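PDB 5GOT: Low molecular weight phosphotyrosine phosphatase family protein from Streptococcus pyogenes, which probably removes phosphate from phosphotyrosine in proteins by hydrolysis, as a low molecular weight protein tyrosine phosphatase. Local coordinates for residues 83-87 with 105-109; 21-25 with 129-134; 32-36 with 75-79; 70-76 with 93-97; 42-47 with 62-68. All blocks are in the same frame, centred on the assembly; numbering follows the deposited sequence.

Contact 1 of 5, residues 83-87 with 105-109; sequences IGMDS and IYLFR
Gly84, at the end of strand 81-84, bonds to Tyr106 and Phe108 along the parallel strand 105-107 and just past it: Gly84 N donates to Tyr106 O at 2.8 Å, and Phe108 N to Gly84 O, also at 2.8 Å. The tight part lies on the face that carries Ile83. There Ile83 CG2 is wedged against the backbone of Phe108, 3.4 Å from its CA. Phe108 leaves the strand end with CG anti to its backbone N (chi1 -179°), which lays the ring beside the Met85 side chain. The Met85 chain is bent at chi2 and chi3, which brings CE over the centre of the ring, 3.7 Å from the Phe108 centroid and 14° off the normal, a CH-pi contact. Its SD sits obliquely, so the methyl rather than the sulfur covers the ring. Helix 14-23 packs against both side chains, and Trp136 of helix 122-140 meets the Phe108 ring. The opposite face is looser and nearer solvent. Here Leu107 reaches across with one branch alone, its CD1 lying 3.4 Å from Asp86 C, next to the exposed Ser87 at the start of helix 87-96. Backbone bonds thus fix the register while apolar contacts fill the buried face, leaving Asp86 to cap helix 87-96 with one oxygen and hold Arg14, which closes the family's CX5R phosphate-binding signature, with the other.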
# COMPACT_ATOMS: atom_id res chain seq x y z
N ILE A 83 4.76 2.95 -3.44
CA ILE A 83 3.81 4.00 -3.15
C ILE A 83 3.78 4.19 -1.63
O ILE A 83 3.33 3.30 -0.91
CB ILE A 83 2.41 3.67 -3.71
CG1 ILE A 83 2.49 3.43 -5.22
CG2 ILE A 83 1.41 4.77 -3.39
CD1 ILE A 83 1.20 2.98 -5.86
N GLY A 84 4.29 5.32 -1.16
CA GLY A 84 4.33 5.59 0.26
C GLY A 84 3.02 6.22 0.73
O GLY A 84 2.39 7.00 0.01
N MET A 85 2.60 5.86 1.95
CA MET A 85 1.28 6.27 2.40
C MET A 85 1.23 7.72 2.86
O MET A 85 0.15 8.32 2.84
CB MET A 85 0.79 5.31 3.51
CG MET A 85 0.67 3.85 3.03
SD MET A 85 -0.27 3.61 1.48
CE MET A 85 -1.93 4.07 2.02
N ASP A 86 2.36 8.31 3.27
CA ASP A 86 2.43 9.74 3.54
C ASP A 86 3.82 10.23 3.16
O ASP A 86 4.70 9.45 2.80
CB ASP A 86 2.06 10.09 5.00
CG ASP A 86 3.09 9.59 6.05
OD1 ASP A 86 4.29 9.44 5.74
OD2 ASP A 86 2.68 9.39 7.22
N SER A 87 4.02 11.55 3.26
CA SER A 87 5.25 12.16 2.76
C SER A 87 6.47 11.69 3.54
O SER A 87 7.57 11.64 2.99
CB SER A 87 5.15 13.68 2.80
OG SER A 87 5.07 14.13 4.14
N ILE A 105 9.01 6.02 -7.02
CA ILE A 105 8.46 6.30 -5.69
C ILE A 105 7.40 7.38 -5.78
O ILE A 105 7.64 8.47 -6.32
CB ILE A 105 9.59 6.68 -4.71
CG1 ILE A 105 10.57 5.49 -4.60
CG2 ILE A 105 9.03 7.05 -3.35
CD1 ILE A 105 11.80 5.75 -3.74
N TYR A 106 6.21 7.08 -5.24
CA TYR A 106 5.01 7.91 -5.36
C TYR A 106 4.38 8.11 -3.99
O TYR A 106 4.50 7.28 -3.09
CB TYR A 106 3.94 7.26 -6.26
CG TYR A 106 4.33 7.00 -7.71
CD1 TYR A 106 5.13 5.91 -8.04
CD2 TYR A 106 3.85 7.80 -8.74
CE1 TYR A 106 5.47 5.64 -9.36
CE2 TYR A 106 4.19 7.54 -10.08
CZ TYR A 106 4.99 6.45 -10.37
OH TYR A 106 5.35 6.15 -11.67
N LEU A 107 3.66 9.22 -3.85
CA LEU A 107 2.79 9.45 -2.70
C LEU A 107 1.41 8.86 -2.98
O LEU A 107 0.83 9.13 -4.04
CB LEU A 107 2.69 10.94 -2.41
CG LEU A 107 1.83 11.32 -1.19
CD1 LEU A 107 2.44 10.76 0.08
CD2 LEU A 107 1.71 12.84 -1.10
N PHE A 108 0.88 8.10 -2.02
CA PHE A 108 -0.40 7.42 -2.22
C PHE A 108 -1.51 8.38 -2.62
O PHE A 108 -2.32 8.05 -3.50
CB PHE A 108 -0.80 6.66 -0.94
CG PHE A 108 -2.09 5.91 -1.07
CD1 PHE A 108 -2.11 4.65 -1.64
CD2 PHE A 108 -3.28 6.46 -0.60
CE1 PHE A 108 -3.30 3.94 -1.76
CE2 PHE A 108 -4.47 5.77 -0.71
CZ PHE A 108 -4.48 4.50 -1.30
N ARG A 109 -1.61 9.54 -1.97
CA ARG A 109 -2.61 10.53 -2.34
C ARG A 109 -2.11 11.89 -1.88
O ARG A 109 -1.50 12.02 -0.82
CB ARG A 109 -3.98 10.20 -1.72
CG ARG A 109 -4.08 10.43 -0.22
CD ARG A 109 -5.48 10.07 0.33
NE ARG A 109 -6.55 10.86 -0.25
CZ ARG A 109 -6.95 12.05 0.22
NH1 ARG A 109 -6.35 12.58 1.27
NH2 ARG A 109 -7.95 12.70 -0.37

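Contact 2 of 5, residues 21-25 with 129-134; sequences VMKSI and VRKGCQ
Val21 and Cys133 meet where helix 14-23 packs against helix 122-140, two helices that lie together on one side of the parallel sheet in this alpha/beta fold. Val21 points toward helix 122-140. Its CG1, anti to the backbone N (chi1 174°), rests 3.9 Å from Arg130 CA and also touches Cys133 SG, while its CB and CG2 lean on the CG1 methyl of Val129; the two valines cross obliquely. Met22 comes next and passes Cys133 on the side facing the sheet. A bend at chi2 brings its SD 3.6 Å from Cys133 CB and equally near the Cys133 carbonyl oxygen, so the thiol side chain is held between Val21 and Met22. Beyond it, Met22 reaches Met31 and Ile33 of strand 31-37. Ser24 turns its hydroxyl back on the preceding turn: OG donates to Val21 O at 2.7 Å, in the carbonyl plane on a lone pair, and Ser24 N uses the same oxygen. This leaves Ser24 OG near the edge of the Arg130 guanidinium, 3.7 Å from NH2, without a bond between them. Ile25 closes the segment with both branches at work. CD1 lies 4.0 Å from Cys133 CB and also touches Gln134 NE2, on the more open side of the interface. The other branch approaches the bent Arg130 side chain obliquely, and Ile25 CG2 comes to 3.4 Å from Arg130 NH2.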
# COMPACT_ATOMS: atom_id res chain seq x y z
N VAL A 21 -7.08 -3.89 -0.02
CA VAL A 21 -8.13 -3.16 -0.72
C VAL A 21 -7.83 -3.12 -2.22
O VAL A 21 -8.70 -3.39 -3.05
CB VAL A 21 -8.31 -1.74 -0.14
CG1 VAL A 21 -9.29 -0.93 -0.98
CG2 VAL A 21 -8.81 -1.81 1.31
N MET A 22 -6.58 -2.83 -2.59
CA MET A 22 -6.23 -2.84 -4.01
C MET A 22 -6.43 -4.23 -4.61
O MET A 22 -6.94 -4.36 -5.72
CB MET A 22 -4.78 -2.38 -4.21
CG MET A 22 -4.44 -2.05 -5.65
SD MET A 22 -5.17 -0.50 -6.12
CE MET A 22 -4.91 -0.50 -7.90
N LYS A 23 -6.06 -5.27 -3.86
CA LYS A 23 -6.24 -6.63 -4.36
C LYS A 23 -7.71 -6.97 -4.55
O LYS A 23 -8.03 -7.86 -5.35
CB LYS A 23 -5.59 -7.63 -3.40
CG LYS A 23 -4.08 -7.66 -3.50
CD LYS A 23 -3.52 -8.73 -2.58
CE LYS A 23 -2.09 -9.09 -2.93
NZ LYS A 23 -1.38 -9.69 -1.79
N SER A 24 -8.61 -6.26 -3.87
CA SER A 24 -10.03 -6.55 -4.02
C SER A 24 -10.63 -5.91 -5.26
O SER A 24 -11.77 -6.23 -5.60
CB SER A 24 -10.80 -6.09 -2.77
OG SER A 24 -11.07 -4.69 -2.79
N ILE A 25 -9.91 -5.01 -5.94
CA ILE A 25 -10.46 -4.31 -7.09
C ILE A 25 -9.71 -4.60 -8.38
O ILE A 25 -10.11 -4.11 -9.43
CB ILE A 25 -10.55 -2.79 -6.85
CG1 ILE A 25 -9.17 -2.17 -6.64
CG2 ILE A 25 -11.47 -2.48 -5.67
CD1 ILE A 25 -9.17 -0.65 -6.76
N VAL A 129 -8.25 5.13 1.74
CA VAL A 129 -7.48 4.10 1.04
C VAL A 129 -8.30 3.55 -0.12
O VAL A 129 -7.78 3.31 -1.21
CB VAL A 129 -7.08 2.99 2.02
CG1 VAL A 129 -6.68 1.72 1.28
CG2 VAL A 129 -5.97 3.48 2.90
N ARG A 130 -9.59 3.36 0.12
CA ARG A 130 -10.49 2.82 -0.88
C ARG A 130 -10.61 3.77 -2.08
O ARG A 130 -10.59 3.32 -3.24
CB ARG A 130 -11.85 2.56 -0.22
CG ARG A 130 -13.03 2.26 -1.14
CD ARG A 130 -12.96 0.84 -1.58
NE ARG A 130 -13.84 0.58 -2.73
CZ ARG A 130 -13.95 -0.61 -3.32
NH1 ARG A 130 -14.77 -0.74 -4.35
NH2 ARG A 130 -13.23 -1.65 -2.86
N LYS A 131 -10.71 5.08 -1.83
CA LYS A 131 -10.76 6.05 -2.92
C LYS A 131 -9.41 6.16 -3.62
O LYS A 131 -9.35 6.26 -4.85
CB LYS A 131 -11.21 7.41 -2.39
CG LYS A 131 -12.64 7.42 -1.84
CD LYS A 131 -13.18 8.84 -1.57
CE LYS A 131 -12.52 9.52 -0.37
NZ LYS A 131 -13.06 10.89 -0.10
N GLY A 132 -8.31 6.17 -2.86
CA GLY A 132 -6.99 6.26 -3.46
C GLY A 132 -6.64 5.04 -4.28
O GLY A 132 -5.93 5.14 -5.29
N CYS A 133 -7.10 3.87 -3.86
CA CYS A 133 -6.90 2.67 -4.67
C CYS A 133 -7.64 2.79 -6.00
O CYS A 133 -7.11 2.39 -7.04
CB CYS A 133 -7.34 1.42 -3.91
SG CYS A 133 -6.14 0.91 -2.64
N GLN A 134 -8.85 3.37 -5.98
CA GLN A 134 -9.58 3.59 -7.22
C GLN A 134 -8.81 4.53 -8.15
O GLN A 134 -8.75 4.30 -9.36
CB GLN A 134 -10.97 4.16 -6.93
CG GLN A 134 -11.99 3.11 -6.52
CD GLN A 134 -12.28 2.12 -7.63
OE1 GLN A 134 -12.14 2.44 -8.82
NE2 GLN A 134 -12.68 0.90 -7.26

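Contact 3 of 5, residues 32-36 with 75-79; sequences MIESR and DFNTF
Residues 32-36 of strand 31-37 run past the end of helix 73-78 and the residue after it, with CA atoms 9.0 Å apart at Met32 and Phe79 and 9.1 Å at Arg36 and Asp75. Side chains bridge this gap. Arg36 bends at chi2 (-81°) and presents its guanidinium edge to two acids. NE donates to Asp75 OD2 at 3.0 Å, coming from above the carboxylate plane, and NH2 adds a weak bond to Asp75 OD1; the two flat groups are turned 69° apart. At the far end NH1 and NH2 both grip one oxygen, with Arg36 NH2 2.8 Å from Glu34 OE2, and NH1 has a further bond to Ser35 O. Four acceptors in all pin the guanidinium against rotation, and two carboxylates probably offset its buried charge. Asp75 OD2 has a second partner in the backbone N of Thr72. The Phe79 ring packs against the network: its CE2 lies over a face of the guanidinium, 4.0 Å from Arg36 NH2, while its CZ is 3.8 Å from Glu34 CB. The Met32 side chain crosses that of Phe79 at about a right angle and sets SD obliquely to the ring, 3.8 Å from Phe79 CE1, a Met-aromatic contact. The contact therefore fastens helix 73-78 to outer strand 31-37, whose other face carries Ile33 and Ser35 against helix 14-23.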
# COMPACT_ATOMS: atom_id res chain seq x y z
N MET A 32 0.43 -7.18 -9.67
CA MET A 32 1.03 -7.85 -8.53
C MET A 32 1.21 -6.82 -7.42
O MET A 32 1.80 -5.76 -7.64
CB MET A 32 2.37 -8.48 -8.93
CG MET A 32 3.06 -9.30 -7.84
SD MET A 32 4.34 -8.36 -6.97
CE MET A 32 5.48 -9.66 -6.50
N ILE A 33 0.67 -7.12 -6.24
CA ILE A 33 0.51 -6.13 -5.18
C ILE A 33 1.04 -6.70 -3.88
O ILE A 33 0.68 -7.81 -3.49
CB ILE A 33 -0.97 -5.71 -5.02
CG1 ILE A 33 -1.51 -5.14 -6.33
CG2 ILE A 33 -1.10 -4.65 -3.94
CD1 ILE A 33 -3.01 -5.16 -6.40
N GLU A 34 1.93 -5.94 -3.23
CA GLU A 34 2.50 -6.30 -1.94
C GLU A 34 2.61 -5.02 -1.11
O GLU A 34 2.25 -3.93 -1.57
CB GLU A 34 3.86 -6.99 -2.09
CG GLU A 34 3.74 -8.39 -2.71
CD GLU A 34 4.98 -9.23 -2.51
OE1 GLU A 34 5.22 -10.17 -3.31
OE2 GLU A 34 5.74 -8.93 -1.57
N SER A 35 3.08 -5.15 0.13
CA SER A 35 3.31 -4.00 0.98
C SER A 35 4.55 -4.23 1.84
O SER A 35 4.96 -5.37 2.09
CB SER A 35 2.09 -3.67 1.86
OG SER A 35 1.76 -4.73 2.76
N ARG A 36 5.15 -3.13 2.29
CA ARG A 36 6.38 -3.18 3.06
C ARG A 36 6.44 -2.03 4.05
O ARG A 36 5.65 -1.08 3.99
CB ARG A 36 7.62 -3.10 2.15
CG ARG A 36 7.79 -4.23 1.17
CD ARG A 36 8.41 -5.48 1.80
NE ARG A 36 8.73 -6.42 0.74
CZ ARG A 36 7.85 -7.23 0.17
NH1 ARG A 36 6.58 -7.24 0.58
NH2 ARG A 36 8.23 -8.03 -0.82
N ASP A 75 13.59 -5.42 -3.46
CA ASP A 75 12.28 -4.83 -3.72
C ASP A 75 12.40 -3.58 -4.58
O ASP A 75 11.61 -3.38 -5.52
CB ASP A 75 11.59 -4.50 -2.40
CG ASP A 75 11.33 -5.71 -1.56
OD1 ASP A 75 11.02 -6.78 -2.14
OD2 ASP A 75 11.42 -5.59 -0.31
N PHE A 76 13.34 -2.69 -4.24
CA PHE A 76 13.52 -1.48 -5.04
C PHE A 76 13.81 -1.80 -6.50
O PHE A 76 13.45 -1.02 -7.39
CB PHE A 76 14.63 -0.60 -4.48
CG PHE A 76 14.24 0.20 -3.27
CD1 PHE A 76 13.52 1.38 -3.41
CD2 PHE A 76 14.62 -0.21 -2.00
CE1 PHE A 76 13.18 2.14 -2.30
CE2 PHE A 76 14.28 0.54 -0.89
CZ PHE A 76 13.56 1.72 -1.03
N ASN A 77 14.47 -2.94 -6.77
CA ASN A 77 14.77 -3.34 -8.14
C ASN A 77 13.57 -4.00 -8.82
O ASN A 77 13.35 -3.81 -10.02
CB ASN A 77 15.95 -4.31 -8.17
CG ASN A 77 17.28 -3.60 -8.13
OD1 ASN A 77 17.82 -3.22 -9.18
ND2 ASN A 77 17.82 -3.39 -6.93
N THR A 78 12.80 -4.77 -8.06
CA THR A 78 11.73 -5.58 -8.63
C THR A 78 10.44 -4.79 -8.85
O THR A 78 9.78 -4.97 -9.88
CB THR A 78 11.45 -6.78 -7.71
OG1 THR A 78 12.69 -7.40 -7.37
CG2 THR A 78 10.54 -7.78 -8.42
N PHE A 79 10.03 -3.95 -7.90
CA PHE A 79 8.73 -3.31 -8.02
C PHE A 79 8.77 -2.18 -9.05
O PHE A 79 9.78 -1.49 -9.19
CB PHE A 79 8.25 -2.79 -6.66
CG PHE A 79 7.77 -3.89 -5.74
CD1 PHE A 79 6.53 -4.48 -5.94
CD2 PHE A 79 8.57 -4.34 -4.71
CE1 PHE A 79 6.09 -5.51 -5.10
CE2 PHE A 79 8.15 -5.38 -3.88
CZ PHE A 79 6.90 -5.95 -4.08

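Contact 4 of 5, residues 70-76 with 93-97; sequences QITITDF and LKEMS
Phe76 receives Ser97 over one ring face in a CH-pi contact, Ser97 CB standing 3.7 Å from the ring centroid and 13° off the normal. On the opposite face lies Ile71 CD1 of the same segment, displaced toward the rim, so the ring is sandwiched. The remaining apolar contacts spread from the ring. Phe76 CZ is 3.7 Å from Leu93 CD2 and also meets Met96 CG. Leu93 CD2 turns at the same time to Ile71 CD1, 3.8 Å away, the two side chains crossing at about a right angle. The other Ile71 branch takes the end of Met96: a bend at chi3 (-62°) brings Met96 CE to 3.7 Å from Ile71 CG2. No hydrogen bond crosses between the two segments; those within each set the side chains that pack. Ser97 OG donates to Leu93 O at 2.9 Å, in the carbonyl plane, which holds the serine just past helix 87-96 with its CB over the ring. At the other helix, Asp75 N donates to Thr72 OG1 at 3.3 Å and Thr72 N to Asp75 OD2 at 2.7 Å. Behind the apolar cluster are Ile82 of strand 81-84 and Ile105 of strand 105-107. This is the layered packing of an alpha/beta fold, two helices sharing one sheet face, with a capping box starting helix 73-78.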
# COMPACT_ATOMS: atom_id res chain seq x y z
N GLN A 70 10.20 -5.35 6.12
CA GLN A 70 10.91 -4.15 5.70
C GLN A 70 11.32 -4.27 4.24
O GLN A 70 11.68 -5.35 3.76
CB GLN A 70 12.14 -3.91 6.58
CG GLN A 70 12.84 -2.59 6.30
CD GLN A 70 13.98 -2.28 7.27
OE1 GLN A 70 14.68 -3.18 7.75
NE2 GLN A 70 14.18 -1.00 7.54
N ILE A 71 11.21 -3.15 3.52
CA ILE A 71 11.54 -3.13 2.10
C ILE A 71 13.04 -3.38 1.92
O ILE A 71 13.86 -2.93 2.73
CB ILE A 71 11.10 -1.79 1.47
CG1 ILE A 71 11.21 -1.85 -0.06
CG2 ILE A 71 11.90 -0.64 2.03
CD1 ILE A 71 10.47 -0.73 -0.78
N THR A 72 13.40 -4.12 0.87
CA THR A 72 14.78 -4.53 0.64
C THR A 72 15.30 -3.99 -0.69
O THR A 72 14.54 -3.54 -1.55
CB THR A 72 14.91 -6.07 0.64
OG1 THR A 72 14.20 -6.62 -0.48
CG2 THR A 72 14.37 -6.67 1.95
N ILE A 73 16.62 -4.09 -0.86
CA ILE A 73 17.23 -3.70 -2.13
C ILE A 73 16.61 -4.48 -3.27
O ILE A 73 16.36 -3.93 -4.35
CB ILE A 73 18.76 -3.89 -2.08
CG1 ILE A 73 19.39 -2.91 -1.08
CG2 ILE A 73 19.38 -3.71 -3.47
CD1 ILE A 73 20.91 -3.04 -1.00
N THR A 74 16.33 -5.77 -3.04
CA THR A 74 15.65 -6.55 -4.07
C THR A 74 14.33 -5.91 -4.46
O THR A 74 13.98 -5.85 -5.65
CB THR A 74 15.40 -7.98 -3.58
OG1 THR A 74 16.50 -8.41 -2.76
CG2 THR A 74 15.25 -8.89 -4.78
N ASP A 75 13.59 -5.42 -3.46
CA ASP A 75 12.28 -4.83 -3.72
C ASP A 75 12.40 -3.58 -4.58
O ASP A 75 11.61 -3.38 -5.52
CB ASP A 75 11.59 -4.50 -2.40
CG ASP A 75 11.33 -5.71 -1.56
OD1 ASP A 75 11.02 -6.78 -2.14
OD2 ASP A 75 11.42 -5.59 -0.31
N PHE A 76 13.34 -2.69 -4.24
CA PHE A 76 13.52 -1.48 -5.04
C PHE A 76 13.81 -1.80 -6.50
O PHE A 76 13.45 -1.02 -7.39
CB PHE A 76 14.63 -0.60 -4.48
CG PHE A 76 14.24 0.20 -3.27
CD1 PHE A 76 13.52 1.38 -3.41
CD2 PHE A 76 14.62 -0.21 -2.00
CE1 PHE A 76 13.18 2.14 -2.30
CE2 PHE A 76 14.28 0.54 -0.89
CZ PHE A 76 13.56 1.72 -1.03
N LEU A 93 11.83 6.46 2.01
CA LEU A 93 12.07 5.53 0.91
C LEU A 93 13.19 6.02 0.01
O LEU A 93 13.99 5.22 -0.49
CB LEU A 93 10.80 5.33 0.09
CG LEU A 93 9.81 4.29 0.64
CD1 LEU A 93 8.44 4.48 -0.02
CD2 LEU A 93 10.33 2.90 0.41
N LYS A 94 13.27 7.34 -0.21
CA LYS A 94 14.29 7.87 -1.11
C LYS A 94 15.68 7.85 -0.46
O LYS A 94 16.66 7.49 -1.11
CB LYS A 94 13.91 9.28 -1.56
CG LYS A 94 12.77 9.31 -2.58
CD LYS A 94 12.39 10.74 -2.92
CE LYS A 94 11.22 10.80 -3.89
NZ LYS A 94 10.76 12.19 -4.06
N GLU A 95 15.77 8.19 0.83
CA GLU A 95 17.09 8.21 1.48
C GLU A 95 17.64 6.80 1.65
O GLU A 95 18.81 6.55 1.34
CB GLU A 95 17.03 8.92 2.84
CG GLU A 95 16.13 10.14 2.96
CD GLU A 95 16.51 11.30 2.04
OE1 GLU A 95 17.51 11.23 1.27
OE2 GLU A 95 15.81 12.35 2.09
N MET A 96 16.81 5.87 2.13
CA MET A 96 17.31 4.52 2.35
C MET A 96 17.75 3.84 1.06
O MET A 96 18.58 2.93 1.11
CB MET A 96 16.25 3.67 3.08
CG MET A 96 15.02 3.30 2.28
SD MET A 96 13.77 2.52 3.33
CE MET A 96 14.65 1.03 3.86
N SER A 97 17.27 4.30 -0.09
CA SER A 97 17.73 3.79 -1.38
C SER A 97 18.71 4.75 -2.08
O SER A 97 19.01 4.54 -3.26
CB SER A 97 16.55 3.50 -2.30
OG SER A 97 15.83 4.68 -2.60

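Contact 5 of 5, residues 42-47 with 62-68; sequences EHGNPI and YDITKCS
Ser68 OG is gripped by water 1, which donates to it at 2.7 Å and accepts from Glu42 N, and it is also bonded to Gly10 O. The Ser68 side chain points toward the 42-47 loop, its CB beside Glu42 O, and with OG anti to the backbone N (chi1 174°) the hydroxyl meets the water. Two backbone bonds run alongside. Gly44 N donates almost straight to Ser68 O (2.9 Å, 178°), and Ser68 N returns a bond to Asn45 O at 2.8 Å. Gly44 is the third residue of a type II turn from Glu42 to Asn45, with positive phi, and Asn45 ND2 steadies the turn by donating to Glu42 OE1. These paired loops flank the phosphate-binding CX5R loop of the family: Glu42 and Ser68 touch Ile12, and Lys66 NZ reaches Asn11 OD1 as well as Ser35 O and its neighbour Cys67 O. Farther along, water 2 links the two segments, accepting from Ile47 N at 2.7 Å and donating to Lys66 O. The Ile47 side chain crosses that of Lys66 at about a right angle, with Ile47 CG1 3.8 Å from Lys66 CG, and CD1 meets the Tyr62 ring obliquely, 3.8 Å from Tyr62 CD2.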
# COMPACT_ATOMS: atom_id res chain seq x y z
N GLU A 42 8.38 -2.98 13.44
CA GLU A 42 7.26 -3.89 13.67
C GLU A 42 7.49 -5.23 12.99
O GLU A 42 6.53 -6.00 12.82
CB GLU A 42 5.95 -3.26 13.19
CG GLU A 42 5.55 -1.97 13.92
CD GLU A 42 5.00 -2.24 15.33
OE1 GLU A 42 4.77 -3.42 15.64
OE2 GLU A 42 4.78 -1.27 16.11
N HIS A 43 8.73 -5.53 12.60
CA HIS A 43 8.96 -6.62 11.66
C HIS A 43 8.51 -7.95 12.24
O HIS A 43 8.76 -8.26 13.41
CB HIS A 43 10.44 -6.67 11.26
CG HIS A 43 11.33 -7.33 12.27
ND1 HIS A 43 11.47 -8.70 12.36
CD2 HIS A 43 12.12 -6.81 13.24
CE1 HIS A 43 12.30 -9.00 13.34
NE2 HIS A 43 12.71 -7.87 13.89
N GLY A 44 7.81 -8.73 11.42
CA GLY A 44 7.28 -10.00 11.83
C GLY A 44 5.90 -9.95 12.45
O GLY A 44 5.24 -10.99 12.51
N ASN A 45 5.43 -8.78 12.88
CA ASN A 45 4.14 -8.68 13.55
C ASN A 45 3.00 -8.70 12.53
O ASN A 45 3.15 -8.23 11.40
CB ASN A 45 4.07 -7.41 14.38
CG ASN A 45 5.08 -7.41 15.49
OD1 ASN A 45 5.51 -8.47 15.93
ND2 ASN A 45 5.49 -6.22 15.94
N PRO A 46 1.85 -9.25 12.90
CA PRO A 46 0.74 -9.34 11.94
C PRO A 46 0.10 -7.99 11.71
O PRO A 46 0.43 -6.98 12.33
CB PRO A 46 -0.22 -10.33 12.61
CG PRO A 46 0.07 -10.18 14.06
CD PRO A 46 1.53 -9.91 14.18
N ILE A 47 -0.85 -7.98 10.77
CA ILE A 47 -1.64 -6.78 10.52
C ILE A 47 -2.25 -6.31 11.83
O ILE A 47 -2.75 -7.11 12.63
CB ILE A 47 -2.71 -7.06 9.46
CG1 ILE A 47 -2.06 -7.47 8.14
CG2 ILE A 47 -3.57 -5.83 9.25
CD1 ILE A 47 -3.02 -8.09 7.16
N TYR A 62 -8.13 -11.00 3.05
CA TYR A 62 -6.72 -10.73 3.25
C TYR A 62 -6.03 -12.00 3.74
O TYR A 62 -6.67 -12.94 4.21
CB TYR A 62 -6.47 -9.58 4.22
CG TYR A 62 -6.90 -9.80 5.66
CD1 TYR A 62 -8.18 -9.46 6.07
CD2 TYR A 62 -6.02 -10.32 6.60
CE1 TYR A 62 -8.58 -9.63 7.40
CE2 TYR A 62 -6.41 -10.50 7.93
CZ TYR A 62 -7.69 -10.15 8.32
OH TYR A 62 -8.10 -10.32 9.62
N ASP A 63 -4.71 -11.99 3.61
CA ASP A 63 -3.87 -13.13 3.96
C ASP A 63 -3.56 -13.04 5.45
O ASP A 63 -2.79 -12.17 5.87
CB ASP A 63 -2.59 -13.12 3.12
CG ASP A 63 -1.79 -14.41 3.22
OD1 ASP A 63 -1.97 -15.19 4.18
OD2 ASP A 63 -0.96 -14.65 2.32
N ILE A 64 -4.16 -13.93 6.24
CA ILE A 64 -3.94 -13.91 7.69
C ILE A 64 -2.48 -14.16 8.04
O ILE A 64 -2.04 -13.83 9.14
CB ILE A 64 -4.85 -14.94 8.40
CG1 ILE A 64 -4.50 -16.37 7.96
CG2 ILE A 64 -6.31 -14.63 8.12
CD1 ILE A 64 -5.11 -17.45 8.85
N THR A 65 -1.72 -14.74 7.13
CA THR A 65 -0.30 -14.96 7.38
C THR A 65 0.54 -13.70 7.16
O THR A 65 1.75 -13.74 7.43
CB THR A 65 0.22 -16.09 6.49
OG1 THR A 65 0.20 -15.69 5.11
CG2 THR A 65 -0.64 -17.33 6.67
N LYS A 66 -0.06 -12.60 6.69
CA LYS A 66 0.72 -11.40 6.39
C LYS A 66 1.36 -10.84 7.65
O LYS A 66 0.70 -10.72 8.69
CB LYS A 66 -0.16 -10.34 5.72
CG LYS A 66 0.48 -8.93 5.68
CD LYS A 66 1.70 -8.85 4.77
CE LYS A 66 2.29 -7.43 4.78
NZ LYS A 66 3.66 -7.36 4.18
N CYS A 67 2.64 -10.51 7.55
CA CYS A 67 3.43 -9.93 8.63
C CYS A 67 4.22 -8.74 8.09
O CYS A 67 4.53 -8.66 6.90
CB CYS A 67 4.39 -10.95 9.25
SG CYS A 67 3.55 -12.33 10.13
N SER A 68 4.55 -7.82 8.99
CA SER A 68 5.34 -6.65 8.64
C SER A 68 6.68 -7.07 8.08
O SER A 68 7.38 -7.90 8.67
CB SER A 68 5.54 -5.77 9.87
OG SER A 68 6.42 -4.70 9.59
O HOH W 1 8.60 -3.25 10.41
O HOH W 2 -1.87 -10.26 9.62

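Overall arrangement
Contacts 3 and 4 lie closest, their centres 9 Å apart, and their segments overlap at Asp75 and Phe76 of helix 73-78. Contact 1 adjoins them at the sheet, where Ile105 CD1 lies 4.1 Å from Phe76 CE1. On the other side of the sheet it touches contact 2, with Phe108 CZ 3.5 Å from Val129 O; contacts 2 and 4 lie on opposite sides of the chain's centre, about 23 Å apart between centres. Contacts 1 and 5 do not touch, their nearest atoms being about 12 Å apart, yet both reach the phosphate-binding loop, through Arg14 and Gly10 respectively. Contact 3 also reaches it, Ser35 OG bonding Asn11 ND2.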